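Local coordinates for regulatory protein PCRH (Pseudomonas aeruginosa, PDB 2XCB), which acts as a type III secretion chaperone, binding the chaperone-binding region of the minor translocator protein PopD, at residues N27-G32 with L58-Q63; Q42-L47 with A52-G57. All blocks are in the same frame, centred on the assembly; numbering follows the deposited sequence.

Interaction 1. Residues N27-G32 with L58-Q63; sequences NQYQAG and LGACRQ
Y29 meets A60 and C61 in a small, buried, mainly apolar contact between the C-terminal end of helix 15-30 and the later turns of helix 52-64. The two segments bury 123 Å² between them, and no direct hydrogen bond joins them. The Y29 ring leaves helix 15-30 on a chi1 of -176°, CG opposite the backbone N, and its outer half runs alongside A60: Y29 CE1 lies 3.8 Å from A60 CB, and the hydroxyl oxygen is just as close to that methyl. Nearer the ring's root, C61 SG stands 3.9 Å from Y29 CD1. C61 SG lies 5.2 Å from the Y29 ring centroid and 69° off the ring normal, an oblique Cys sulfur-aromatic contact. Polar contact is made through one water, which lies in the plane of the ring at its edge, 2.7 Å from Y29 OH, and donates to A60 O at 2.8 Å. The same hydroxyl hydrogen-bonds to the backbone of the bound peptide, against which A60 and Q63 also pack. Just past Y29 its helix ends in a Schellman motif, with G32 at positive phi, G32 N bonded to Y29 O at 2.9 Å and K33 N to Q28 O. Helical packing with a side chain turned to a bound peptide is consistent with the concave groove of a tetratricopeptide-repeat chaperone.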
ATOM      1  N   ASN A  27      -6.146  -8.704  -1.107  1.00 32.46           N
ATOM      2  CA  ASN A  27      -6.532  -9.044  -2.474  1.00 33.88           C
ATOM      3  C   ASN A  27      -5.398  -9.697  -3.235  1.00 32.68           C
ATOM      4  O   ASN A  27      -5.617 -10.706  -3.926  1.00 32.85           O
ATOM      5  CB  ASN A  27      -7.169  -7.842  -3.225  1.00 34.29           C
ATOM      6  CG  ASN A  27      -8.555  -7.504  -2.700  1.00 35.16           C
ATOM      7  OD1 ASN A  27      -9.275  -8.360  -2.187  1.00 37.60           O
ATOM      8  ND2 ASN A  27      -8.915  -6.238  -2.783  1.00 39.37           N
ATOM      9  N   GLN A  28      -4.197  -9.177  -3.052  1.00 31.44           N
ATOM     10  CA  GLN A  28      -3.007  -9.797  -3.623  1.00 32.56           C
ATOM     11  C   GLN A  28      -2.807 -11.238  -3.096  1.00 32.70           C
ATOM     12  O   GLN A  28      -2.468 -12.168  -3.880  1.00 32.51           O
ATOM     13  CB  GLN A  28      -1.773  -8.932  -3.404  1.00 32.67           C
ATOM     14  CG  GLN A  28      -1.886  -7.554  -4.078  1.00 34.10           C
ATOM     15  CD  GLN A  28      -2.287  -7.649  -5.546  1.00 36.79           C
ATOM     16  OE1 GLN A  28      -3.461  -7.729  -5.891  1.00 42.49           O
ATOM     17  NE2 GLN A  28      -1.309  -7.627  -6.408  1.00 38.01           N
ATOM     18  N   TYR A  29      -3.057 -11.417  -1.788  1.00 31.16           N
ATOM     19  CA  TYR A  29      -3.078 -12.759  -1.197  1.00 29.27           C
ATOM     20  C   TYR A  29      -4.081 -13.690  -1.867  1.00 29.45           C
ATOM     21  O   TYR A  29      -3.697 -14.795  -2.241  1.00 26.24           O
ATOM     22  CB  TYR A  29      -3.324 -12.710   0.331  1.00 29.32           C
ATOM     23  CG  TYR A  29      -3.250 -14.084   0.970  1.00 25.64           C
ATOM     24  CD1 TYR A  29      -2.012 -14.707   1.210  1.00 23.94           C
ATOM     25  CD2 TYR A  29      -4.400 -14.771   1.293  1.00 29.53           C
ATOM     26  CE1 TYR A  29      -1.963 -16.007   1.773  1.00 23.65           C
ATOM     27  CE2 TYR A  29      -4.363 -16.026   1.865  1.00 28.06           C
ATOM     28  CZ  TYR A  29      -3.152 -16.621   2.136  1.00 30.59           C
ATOM     29  OH  TYR A  29      -3.150 -17.897   2.648  1.00 31.14           O
ATOM     30  N   GLN A  30      -5.351 -13.258  -2.009  1.00 29.03           N
ATOM     31  CA  GLN A  30      -6.370 -14.062  -2.681  1.00 33.12           C
ATOM     32  C   GLN A  30      -5.959 -14.449  -4.142  1.00 33.78           C
ATOM     33  O   GLN A  30      -6.385 -15.459  -4.650  1.00 35.68           O
ATOM     34  CB  GLN A  30      -7.756 -13.346  -2.720  1.00 33.24           C
ATOM     35  CG  GLN A  30      -8.330 -12.906  -1.367  1.00 36.74           C
ATOM     36  CD  GLN A  30      -8.590 -14.071  -0.416  1.00 42.18           C
ATOM     37  OE1 GLN A  30      -9.551 -14.819  -0.584  1.00 45.73           O
ATOM     38  NE2 GLN A  30      -7.738 -14.227   0.582  1.00 39.24           N
ATOM     39  N   ALA A  31      -5.155 -13.632  -4.809  1.00 33.35           N
ATOM     40  CA  ALA A  31      -4.734 -13.897  -6.176  1.00 33.22           C
ATOM     41  C   ALA A  31      -3.388 -14.674  -6.208  1.00 34.03           C
ATOM     42  O   ALA A  31      -2.791 -14.851  -7.265  1.00 35.21           O
ATOM     43  CB  ALA A  31      -4.615 -12.581  -6.942  1.00 33.28           C
ATOM     44  N   GLY A  32      -2.889 -15.103  -5.059  1.00 32.19           N
ATOM     45  CA  GLY A  32      -1.668 -15.915  -5.059  1.00 31.64           C
ATOM     46  C   GLY A  32      -0.433 -15.118  -5.352  1.00 30.31           C
ATOM     47  O   GLY A  32       0.679 -15.672  -5.537  1.00 29.31           O
ATOM     48  N   LEU A  58       0.876 -11.512   7.150  1.00 16.90           N
ATOM     49  CA  LEU A  58       2.319 -11.657   6.890  1.00 16.65           C
ATOM     50  C   LEU A  58       2.639 -13.157   7.016  1.00 17.79           C
ATOM     51  O   LEU A  58       3.360 -13.756   6.161  1.00 18.39           O
ATOM     52  CB  LEU A  58       3.081 -10.803   7.915  1.00 17.22           C
ATOM     53  CG  LEU A  58       4.628 -10.818   7.876  1.00 14.41           C
ATOM     54  CD1 LEU A  58       5.096 -10.474   6.478  1.00 18.63           C
ATOM     55  CD2 LEU A  58       5.397  -9.963   8.961  1.00 14.68           C
ATOM     56  N   GLY A  59       2.244 -13.758   8.151  1.00 16.46           N
ATOM     57  CA  GLY A  59       2.458 -15.261   8.330  1.00 16.85           C
ATOM     58  C   GLY A  59       1.976 -16.108   7.188  1.00 17.22           C
ATOM     59  O   GLY A  59       2.705 -16.932   6.714  1.00 18.55           O
ATOM     60  N   ALA A  60       0.741 -15.876   6.710  1.00 16.57           N
ATOM     61  CA  ALA A  60       0.149 -16.671   5.683  1.00 17.86           C
ATOM     62  C   ALA A  60       0.966 -16.547   4.378  1.00 19.75           C
ATOM     63  O   ALA A  60       1.171 -17.546   3.644  1.00 18.90           O
ATOM     64  CB  ALA A  60      -1.285 -16.200   5.495  1.00 17.52           C
ATOM     65  N   CYS A  61       1.461 -15.323   4.082  1.00 19.22           N
ATOM     66  CA  CYS A  61       2.271 -15.112   2.885  1.00 20.10           C
ATOM     67  C   CYS A  61       3.561 -15.868   2.905  1.00 19.74           C
ATOM     68  O   CYS A  61       3.908 -16.490   1.926  1.00 19.44           O
ATOM     69  CB  CYS A  61       2.600 -13.610   2.666  1.00 19.84           C
ATOM     70  SG  CYS A  61       1.202 -12.704   2.253  1.00 23.79           S
ATOM     71  N   ARG A  62       4.243 -15.816   4.035  1.00 19.12           N
ATOM     72  CA  ARG A  62       5.493 -16.510   4.199  1.00 20.30           C
ATOM     73  C   ARG A  62       5.312 -18.062   4.164  1.00 20.70           C
ATOM     74  O   ARG A  62       6.094 -18.800   3.541  1.00 21.73           O
ATOM     75  CB  ARG A  62       6.108 -16.068   5.510  1.00 19.60           C
ATOM     76  CG  ARG A  62       6.682 -14.648   5.407  1.00 21.04           C
ATOM     77  CD  ARG A  62       6.977 -14.081   6.766  1.00 22.87           C
ATOM     78  NE  ARG A  62       7.749 -12.847   6.641  1.00 22.83           N
ATOM     79  CZ  ARG A  62       8.352 -12.195   7.637  1.00 22.90           C
ATOM     80  NH1 ARG A  62       8.241 -12.572   8.924  1.00 18.95           N
ATOM     81  NH2 ARG A  62       8.980 -11.048   7.340  1.00 21.10           N
ATOM     82  N   GLN A  63       4.256 -18.522   4.818  1.00 20.83           N
ATOM     83  CA  GLN A  63       3.887 -19.937   4.726  1.00 21.28           C
ATOM     84  C   GLN A  63       3.748 -20.392   3.271  1.00 22.35           C
ATOM     85  O   GLN A  63       4.329 -21.408   2.899  1.00 20.43           O
ATOM     86  CB  GLN A  63       2.594 -20.251   5.497  1.00 20.20           C
ATOM     87  CG  GLN A  63       2.446 -21.786   5.775  1.00 19.95           C
ATOM     88  CD  GLN A  63       1.195 -22.129   6.598  1.00 22.73           C
ATOM     89  OE1 GLN A  63       0.696 -21.316   7.333  1.00 21.67           O
ATOM     90  NE2 GLN A  63       0.713 -23.370   6.463  1.00 23.79           N
TER
HETATM   91  O   HOH W   1      -0.940 -19.307   3.068  1.00 30.33           O

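Interaction 2. Residues Q42-L47 with A52-G57; sequences QALCML and ARYFLG
C45 points its sulfur into the seam between helix 34-47 and helix 52-64, an antiparallel helical hairpin in which the axes of segments 42-47 and 52-57 approach to 8.7 Å, with 151° between their directions. C45 CB stands by the rim of the F55 ring, 3.5 Å from F55 CE1. C45 SG, anti to the carbonyl carbon (chi1 -68°), is carried on over one face of the same F55 ring, 3.5 Å from its centroid and 21° off the normal, a face-on Cys sulfur-aromatic contact. At the tip of the side chain, C45 SG also lies 3.4 Å from Y54 O and 3.7 Å from Y54 CB.

Beside it, L44 crosses Y54 at about a right angle and sets its CB over a face of the phenol ring, 3.8 Å from the centroid, as a CH-pi contact; farther out, L44 CD2 lies 4.1 Å from Y54 CZ. L18 of helix 15-30 packs on both L44 and Y54, which ties this hairpin to the preceding helix, while Y77 meets the F55 ring. The backbone joins in as well: L44 O comes within 3.5 Å of Y54 CD2.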
ATOM      1  N   GLN A  42       4.067  -6.688   5.608  1.00 19.97           N
ATOM      2  CA  GLN A  42       5.224  -6.297   6.316  1.00 21.68           C
ATOM      3  C   GLN A  42       5.125  -4.794   6.551  1.00 22.10           C
ATOM      4  O   GLN A  42       5.417  -4.327   7.656  1.00 20.21           O
ATOM      5  CB  GLN A  42       6.475  -6.711   5.525  1.00 23.26           C
ATOM      6  CG  GLN A  42       7.795  -6.082   5.931  1.00 33.25           C
ATOM      7  CD  GLN A  42       8.427  -6.668   7.191  1.00 42.30           C
ATOM      8  OE1 GLN A  42       8.216  -7.824   7.535  1.00 47.72           O
ATOM      9  NE2 GLN A  42       9.223  -5.860   7.870  1.00 44.85           N
ATOM     10  N   ALA A  43       4.622  -4.039   5.551  1.00 22.40           N
ATOM     11  CA  ALA A  43       4.518  -2.570   5.755  1.00 23.23           C
ATOM     12  C   ALA A  43       3.545  -2.305   6.888  1.00 21.17           C
ATOM     13  O   ALA A  43       3.842  -1.510   7.764  1.00 20.65           O
ATOM     14  CB  ALA A  43       4.047  -1.833   4.437  1.00 22.31           C
ATOM     15  N   LEU A  44       2.337  -2.906   6.802  1.00 21.90           N
ATOM     16  CA  LEU A  44       1.330  -2.700   7.795  1.00 20.87           C
ATOM     17  C   LEU A  44       1.731  -3.100   9.241  1.00 20.44           C
ATOM     18  O   LEU A  44       1.453  -2.321  10.156  1.00 19.23           O
ATOM     19  CB  LEU A  44       0.046  -3.382   7.404  1.00 21.68           C
ATOM     20  CG  LEU A  44      -0.674  -2.782   6.199  1.00 23.10           C
ATOM     21  CD1 LEU A  44      -1.492  -3.871   5.652  1.00 23.71           C
ATOM     22  CD2 LEU A  44      -1.559  -1.534   6.592  1.00 25.11           C
ATOM     23  N   CYS A  45       2.373  -4.266   9.430  1.00 20.21           N
ATOM     24  CA  CYS A  45       3.026  -4.653  10.704  1.00 21.83           C
ATOM     25  C   CYS A  45       4.043  -3.594  11.247  1.00 23.31           C
ATOM     26  O   CYS A  45       4.251  -3.450  12.485  1.00 21.81           O
ATOM     27  CB  CYS A  45       3.765  -6.000  10.537  1.00 21.60           C
ATOM     28  SG  CYS A  45       2.626  -7.403  10.274  1.00 21.38           S
ATOM     29  N   MET A  46       4.693  -2.870  10.351  1.00 23.19           N
ATOM     30  CA  MET A  46       5.515  -1.692  10.799  1.00 23.95           C
ATOM     31  C   MET A  46       4.685  -0.480  11.225  1.00 23.03           C
ATOM     32  O   MET A  46       5.009   0.215  12.165  1.00 23.37           O
ATOM     33  CB  MET A  46       6.519  -1.282   9.688  1.00 24.61           C
ATOM     34  CG  MET A  46       7.473  -2.433   9.442  1.00 32.05           C
ATOM     35  SD  MET A  46       8.760  -2.163   8.254  1.00 44.08           S
ATOM     36  CE  MET A  46       8.007  -2.441   6.683  1.00 45.56           C
ATOM     37  N   LEU A  47       3.638  -0.196  10.481  1.00 21.55           N
ATOM     38  CA  LEU A  47       2.746   0.908  10.726  1.00 22.29           C
ATOM     39  C   LEU A  47       1.841   0.720  11.923  1.00 23.63           C
ATOM     40  O   LEU A  47       1.405   1.695  12.522  1.00 22.01           O
ATOM     41  CB  LEU A  47       1.815   1.075   9.468  1.00 21.49           C
ATOM     42  CG  LEU A  47       2.561   1.650   8.243  1.00 25.32           C
ATOM     43  CD1 LEU A  47       1.707   1.754   7.038  1.00 26.53           C
ATOM     44  CD2 LEU A  47       3.180   2.997   8.637  1.00 30.67           C
ATOM     45  N   ALA A  52      -3.608  -7.763  15.009  1.00 22.07           N
ATOM     46  CA  ALA A  52      -3.335  -9.186  14.697  1.00 21.57           C
ATOM     47  C   ALA A  52      -3.610  -9.570  13.216  1.00 20.54           C
ATOM     48  O   ALA A  52      -2.948 -10.445  12.680  1.00 20.11           O
ATOM     49  CB  ALA A  52      -4.108 -10.136  15.682  1.00 20.88           C
ATOM     50  N   ARG A  53      -4.607  -8.972  12.567  1.00 19.73           N
ATOM     51  CA  ARG A  53      -4.832  -9.290  11.155  1.00 21.41           C
ATOM     52  C   ARG A  53      -3.581  -9.147  10.298  1.00 19.50           C
ATOM     53  O   ARG A  53      -3.336  -9.970   9.351  1.00 21.16           O
ATOM     54  CB  ARG A  53      -5.963  -8.469  10.514  1.00 21.48           C
ATOM     55  CG  ARG A  53      -7.298  -8.406  11.274  1.00 26.01           C
ATOM     56  CD  ARG A  53      -8.342  -7.304  10.679  1.00 26.58           C
ATOM     57  NE  ARG A  53      -7.754  -5.965  10.769  1.00 28.47           N
ATOM     58  CZ  ARG A  53      -8.072  -4.922  10.008  1.00 32.03           C
ATOM     59  NH1 ARG A  53      -9.033  -5.012   9.077  1.00 31.67           N
ATOM     60  NH2 ARG A  53      -7.434  -3.781  10.209  1.00 30.71           N
ATOM     61  N   TYR A  54      -2.790  -8.130  10.585  1.00 18.16           N
ATOM     62  CA  TYR A  54      -1.600  -7.870   9.739  1.00 17.51           C
ATOM     63  C   TYR A  54      -0.564  -8.992   9.918  1.00 17.80           C
ATOM     64  O   TYR A  54       0.188  -9.323   9.003  1.00 18.21           O
ATOM     65  CB  TYR A  54      -0.921  -6.522  10.083  1.00 17.45           C
ATOM     66  CG  TYR A  54      -1.844  -5.327   9.976  1.00 17.86           C
ATOM     67  CD1 TYR A  54      -3.034  -5.428   9.259  1.00 20.49           C
ATOM     68  CD2 TYR A  54      -1.527  -4.097  10.574  1.00 19.01           C
ATOM     69  CE1 TYR A  54      -3.941  -4.302   9.165  1.00 23.26           C
ATOM     70  CE2 TYR A  54      -2.445  -2.951  10.481  1.00 19.98           C
ATOM     71  CZ  TYR A  54      -3.608  -3.099   9.758  1.00 23.83           C
ATOM     72  OH  TYR A  54      -4.473  -2.029   9.661  1.00 25.04           O
ATOM     73  N   PHE A  55      -0.514  -9.566  11.113  1.00 19.14           N
ATOM     74  CA  PHE A  55       0.540 -10.592  11.410  1.00 18.46           C
ATOM     75  C   PHE A  55       0.137 -11.959  10.873  1.00 19.22           C
ATOM     76  O   PHE A  55       0.998 -12.778  10.469  1.00 19.55           O
ATOM     77  CB  PHE A  55       0.852 -10.612  12.908  1.00 18.62           C
ATOM     78  CG  PHE A  55       1.489  -9.304  13.365  1.00 19.23           C
ATOM     79  CD1 PHE A  55       2.861  -9.078  13.187  1.00 18.07           C
ATOM     80  CD2 PHE A  55       0.718  -8.287  13.860  1.00 15.86           C
ATOM     81  CE1 PHE A  55       3.454  -7.808  13.526  1.00 17.38           C
ATOM     82  CE2 PHE A  55       1.314  -7.024  14.207  1.00 19.46           C
ATOM     83  CZ  PHE A  55       2.639  -6.795  14.045  1.00 17.88           C
ATOM     84  N   LEU A  56      -1.174 -12.196  10.907  1.00 17.54           N
ATOM     85  CA  LEU A  56      -1.858 -13.339  10.239  1.00 17.37           C
ATOM     86  C   LEU A  56      -1.569 -13.247   8.780  1.00 17.68           C
ATOM     87  O   LEU A  56      -1.145 -14.215   8.153  1.00 18.09           O
ATOM     88  CB  LEU A  56      -3.405 -13.337  10.507  1.00 17.23           C
ATOM     89  CG  LEU A  56      -4.020 -14.679  10.002  1.00 19.36           C
ATOM     90  CD1 LEU A  56      -3.367 -15.881  10.731  1.00 18.48           C
ATOM     91  CD2 LEU A  56      -5.527 -14.689  10.139  1.00 20.19           C
ATOM     92  N   GLY A  57      -1.812 -12.070   8.191  1.00 18.26           N
ATOM     93  CA  GLY A  57      -1.503 -11.858   6.742  1.00 17.40           C
ATOM     94  C   GLY A  57      -0.015 -12.109   6.371  1.00 17.76           C
ATOM     95  O   GLY A  57       0.303 -12.890   5.423  1.00 16.90           O
TER

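Both contacts use helix 52-64, interaction 2 its first turns and interaction 1 its later ones, and their centres lie about 12 Å apart. Along the chain 42-47 and 52-57 are nested inside the loop closed by 27-32 and 58-63: interaction 2 joins neighbouring helices across a short connection, whereas interaction 1 reaches past helix 34-47 to helix 15-30. They touch directly, L58 CD2 lying 4.0 Å from C45 SG. Three successive helices are thereby packed together, consistent with the helical-repeat architecture of this chaperone class. The bound peptide lies near both, reaching Y29 in interaction 1 and packing on R53 and L56 beside interaction 2.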